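Local coordinates for protein putative isocitrate dehydrogenase, NAD-dependent (Methylococcus capsulatus, PDB 6LKY) that probably catalyses the NAD-dependent oxidative decarboxylation of isocitrate, at residues S15-T27 and T326-R338. The protein carries 1 engineered substitution. Numbering follows the deposited sequence.
Sequences SIVDAAVKVIEAT and TAQMAEAIVERVR
Val23 is the knob of this contact, set in the hole formed by Ala330, Ile333, Val334 and Val337. The motif is a pair of parallel helices. Their axes run 11° apart in direction and come within 9.1 Å. This joins the first helix of the chain to the last, within the isocitrate/isopropylmalate dehydrogenase fold. Val23 CG1 stands opposite the backbone N (chi1 164°), which brings it to Val337 CG2. The other methyl, Val23 CG2, lies 3.8 Å from both Ile333 CG2 and Val334 CG2. One turn earlier, two small residues meet methyl to methyl, Ala19 CB and Ala330 CB at 3.6 Å. One turn later, Ala26 CB sits 4.0 Å from both Val334 CG1 and Val337 CG1. The apolar seam closes where Thr27 CG2 crosses Val337 CG1 at 3.8 Å. Near the N-terminal ends of the helices, a water donates to both Ser15 OG and Thr326 OG1. Ser15 OG also hydrogen-bonds to Ile12 O, and Thr326 OG1 to Ala275 O. Helix 278-290 packs against Ala20 and Ile333, and helix 294-310 covers Thr27 and Val337. Arg299 of that helix bonds to the carbonyls of Thr27 and Val337. Replacing Thr27 by alanine removes both CG2 and OG1, which would probably open a gap beside Val337 CG1 and leave Ile24 O with no hydroxyl donor. That donor is Thr27 OG1, which lies in the Ile24 carbonyl plane, 2.5 Å from Ile24 O.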
# COMPACT_ATOMS: atom_id res chain seq x y z
N SER A 15 -8.85 -15.10 -23.04
CA SER A 15 -7.66 -15.80 -23.51
C SER A 15 -7.01 -16.58 -22.37
O SER A 15 -6.80 -17.80 -22.48
CB SER A 15 -6.66 -14.83 -24.15
OG SER A 15 -6.20 -13.85 -23.25
N ILE A 16 -6.72 -15.91 -21.25
CA ILE A 16 -6.01 -16.59 -20.17
C ILE A 16 -6.87 -17.70 -19.57
O ILE A 16 -6.37 -18.79 -19.28
CB ILE A 16 -5.55 -15.57 -19.11
CG1 ILE A 16 -6.76 -14.94 -18.40
CG2 ILE A 16 -4.68 -14.51 -19.77
CD1 ILE A 16 -6.38 -13.98 -17.30
N VAL A 17 -8.18 -17.48 -19.45
CA VAL A 17 -9.05 -18.54 -18.95
C VAL A 17 -9.01 -19.71 -19.93
O VAL A 17 -8.92 -20.88 -19.52
CB VAL A 17 -10.48 -18.01 -18.74
CG1 VAL A 17 -11.48 -19.16 -18.57
CG2 VAL A 17 -10.55 -17.05 -17.55
N ASP A 18 -9.01 -19.41 -21.23
CA ASP A 18 -8.87 -20.46 -22.21
C ASP A 18 -7.60 -21.25 -21.94
O ASP A 18 -7.64 -22.48 -21.74
CB ASP A 18 -8.87 -19.87 -23.63
CG ASP A 18 -8.95 -20.94 -24.70
OD1 ASP A 18 -9.99 -21.64 -24.78
OD2 ASP A 18 -7.97 -21.10 -25.45
N ALA A 19 -6.48 -20.53 -21.80
CA ALA A 19 -5.22 -21.19 -21.49
C ALA A 19 -5.37 -22.08 -20.27
O ALA A 19 -5.04 -23.28 -20.31
CB ALA A 19 -4.11 -20.15 -21.29
N ALA A 20 -5.97 -21.55 -19.21
CA ALA A 20 -6.00 -22.31 -17.97
C ALA A 20 -6.82 -23.58 -18.16
O ALA A 20 -6.41 -24.66 -17.74
CB ALA A 20 -6.55 -21.47 -16.83
N VAL A 21 -7.94 -23.47 -18.89
CA VAL A 21 -8.78 -24.64 -19.09
C VAL A 21 -7.97 -25.75 -19.76
O VAL A 21 -7.95 -26.89 -19.28
CB VAL A 21 -10.03 -24.27 -19.91
CG1 VAL A 21 -10.65 -25.50 -20.57
CG2 VAL A 21 -11.06 -23.57 -19.01
N LYS A 22 -7.19 -25.39 -20.78
CA LYS A 22 -6.41 -26.40 -21.48
C LYS A 22 -5.47 -27.09 -20.52
O LYS A 22 -5.43 -28.33 -20.44
CB LYS A 22 -5.65 -25.77 -22.65
CG LYS A 22 -6.53 -25.38 -23.84
CD LYS A 22 -5.67 -25.05 -25.06
CE LYS A 22 -6.19 -23.84 -25.84
NZ LYS A 22 -7.45 -24.11 -26.59
N VAL A 23 -4.79 -26.30 -19.68
CA VAL A 23 -3.82 -26.88 -18.75
C VAL A 23 -4.53 -27.81 -17.78
O VAL A 23 -4.07 -28.93 -17.53
CB VAL A 23 -3.06 -25.76 -18.02
CG1 VAL A 23 -2.35 -26.31 -16.79
CG2 VAL A 23 -2.06 -25.10 -18.97
N ILE A 24 -5.70 -27.39 -17.29
CA ILE A 24 -6.42 -28.26 -16.37
C ILE A 24 -6.77 -29.57 -17.06
O ILE A 24 -6.53 -30.66 -16.53
CB ILE A 24 -7.67 -27.54 -15.82
CG1 ILE A 24 -7.26 -26.44 -14.83
CG2 ILE A 24 -8.62 -28.54 -15.16
CD1 ILE A 24 -8.37 -25.42 -14.55
N GLU A 25 -7.25 -29.49 -18.30
CA GLU A 25 -7.65 -30.71 -18.97
C GLU A 25 -6.44 -31.57 -19.28
O GLU A 25 -6.55 -32.80 -19.31
CB GLU A 25 -8.48 -30.40 -20.21
CG GLU A 25 -9.97 -30.22 -19.86
CD GLU A 25 -10.75 -29.46 -20.91
OE1 GLU A 25 -10.15 -29.05 -21.93
OE2 GLU A 25 -11.97 -29.25 -20.71
N ALA A 26 -5.27 -30.95 -19.46
CA ALA A 26 -4.07 -31.74 -19.72
C ALA A 26 -3.72 -32.64 -18.55
O ALA A 26 -3.03 -33.64 -18.75
CB ALA A 26 -2.89 -30.83 -20.07
N THR A 27 -4.19 -32.33 -17.34
CA THR A 27 -3.86 -33.16 -16.18
C THR A 27 -4.68 -34.44 -16.13
O THR A 27 -4.34 -35.34 -15.36
CB THR A 27 -4.10 -32.40 -14.87
OG1 THR A 27 -5.50 -32.14 -14.73
CG2 THR A 27 -3.33 -31.09 -14.85
N THR A 326 0.49 -15.42 -25.36
CA THR A 326 -0.30 -16.20 -24.41
C THR A 326 -0.39 -17.67 -24.83
O THR A 326 -0.18 -18.58 -24.01
CB THR A 326 -1.70 -15.59 -24.26
OG1 THR A 326 -1.58 -14.17 -24.07
CG2 THR A 326 -2.45 -16.21 -23.07
N ALA A 327 -0.72 -17.92 -26.11
CA ALA A 327 -0.97 -19.29 -26.57
C ALA A 327 0.30 -20.16 -26.56
O ALA A 327 0.24 -21.30 -26.08
CB ALA A 327 -1.63 -19.26 -27.95
N GLN A 328 1.45 -19.66 -27.09
CA GLN A 328 2.76 -20.27 -26.77
C GLN A 328 2.88 -20.78 -25.37
O GLN A 328 3.14 -21.97 -25.15
CB GLN A 328 3.95 -19.30 -26.85
CG GLN A 328 5.40 -19.80 -27.32
CD GLN A 328 5.94 -19.80 -28.71
OE1 GLN A 328 5.94 -18.79 -29.39
NE2 GLN A 328 6.69 -20.88 -28.99
N MET A 329 2.91 -19.84 -24.45
CA MET A 329 3.25 -20.16 -23.08
C MET A 329 2.30 -21.21 -22.55
O MET A 329 2.73 -22.14 -21.86
CB MET A 329 3.22 -18.88 -22.25
CG MET A 329 3.73 -19.11 -20.87
SD MET A 329 3.96 -17.60 -19.92
CE MET A 329 4.68 -18.32 -18.45
N ALA A 330 1.02 -21.11 -22.93
CA ALA A 330 0.06 -22.13 -22.52
C ALA A 330 0.44 -23.50 -23.10
O ALA A 330 0.36 -24.52 -22.40
CB ALA A 330 -1.36 -21.73 -22.95
N GLU A 331 0.85 -23.57 -24.38
CA GLU A 331 1.22 -24.86 -24.97
C GLU A 331 2.45 -25.43 -24.32
O GLU A 331 2.48 -26.63 -24.03
CB GLU A 331 1.44 -24.76 -26.48
CG GLU A 331 0.38 -25.50 -27.32
CD GLU A 331 0.31 -27.00 -26.93
OE1 GLU A 331 -0.81 -27.46 -26.59
OE2 GLU A 331 1.38 -27.72 -26.79
N ALA A 332 3.45 -24.58 -24.02
CA ALA A 332 4.63 -25.03 -23.28
C ALA A 332 4.25 -25.63 -21.93
O ALA A 332 4.74 -26.71 -21.55
CB ALA A 332 5.62 -23.87 -23.08
N ILE A 333 3.33 -24.97 -21.22
CA ILE A 333 2.92 -25.49 -19.93
C ILE A 333 2.16 -26.80 -20.11
O ILE A 333 2.32 -27.72 -19.30
CB ILE A 333 2.11 -24.44 -19.15
CG1 ILE A 333 2.98 -23.23 -18.81
CG2 ILE A 333 1.59 -25.03 -17.82
CD1 ILE A 333 2.20 -22.00 -18.40
N VAL A 334 1.31 -26.91 -21.13
CA VAL A 334 0.57 -28.15 -21.38
C VAL A 334 1.54 -29.30 -21.62
O VAL A 334 1.44 -30.38 -21.01
CB VAL A 334 -0.40 -27.96 -22.57
CG1 VAL A 334 -0.83 -29.30 -23.15
CG2 VAL A 334 -1.62 -27.13 -22.16
N GLU A 335 2.54 -29.05 -22.46
CA GLU A 335 3.52 -30.07 -22.78
C GLU A 335 4.28 -30.52 -21.53
O GLU A 335 4.55 -31.72 -21.35
CB GLU A 335 4.49 -29.54 -23.84
CG GLU A 335 3.86 -29.40 -25.24
CD GLU A 335 4.66 -28.51 -26.18
OE1 GLU A 335 4.15 -28.19 -27.28
OE2 GLU A 335 5.80 -28.12 -25.82
N ARG A 336 4.63 -29.56 -20.64
CA ARG A 336 5.33 -29.90 -19.39
C ARG A 336 4.43 -30.61 -18.39
O ARG A 336 4.86 -31.57 -17.73
CB ARG A 336 5.91 -28.65 -18.75
CG ARG A 336 6.98 -27.99 -19.55
CD ARG A 336 8.34 -28.46 -19.13
NE ARG A 336 8.76 -29.66 -19.86
CZ ARG A 336 9.74 -30.47 -19.48
NH1 ARG A 336 10.42 -30.22 -18.36
NH2 ARG A 336 10.05 -31.53 -20.21
N VAL A 337 3.16 -30.19 -18.29
CA VAL A 337 2.22 -30.87 -17.41
C VAL A 337 2.21 -32.32 -17.79
O VAL A 337 1.93 -33.22 -16.98
CB VAL A 337 0.79 -30.31 -17.57
CG1 VAL A 337 -0.27 -31.30 -17.03
CG2 VAL A 337 0.63 -28.98 -16.89
N ARG A 338 2.44 -32.56 -19.06
CA ARG A 338 1.84 -33.73 -19.62
C ARG A 338 2.91 -34.82 -19.72
O ARG A 338 2.62 -35.93 -20.13
CB ARG A 338 1.09 -33.18 -20.84
CG ARG A 338 0.16 -33.96 -21.51
CD ARG A 338 0.36 -34.76 -22.84
NE ARG A 338 -1.02 -34.74 -22.84
CZ ARG A 338 -1.62 -35.80 -23.21
NH1 ARG A 338 -2.92 -36.12 -23.09
NH2 ARG A 338 -0.74 -36.58 -23.62
O HOH W 1 -3.86 -12.68 -24.41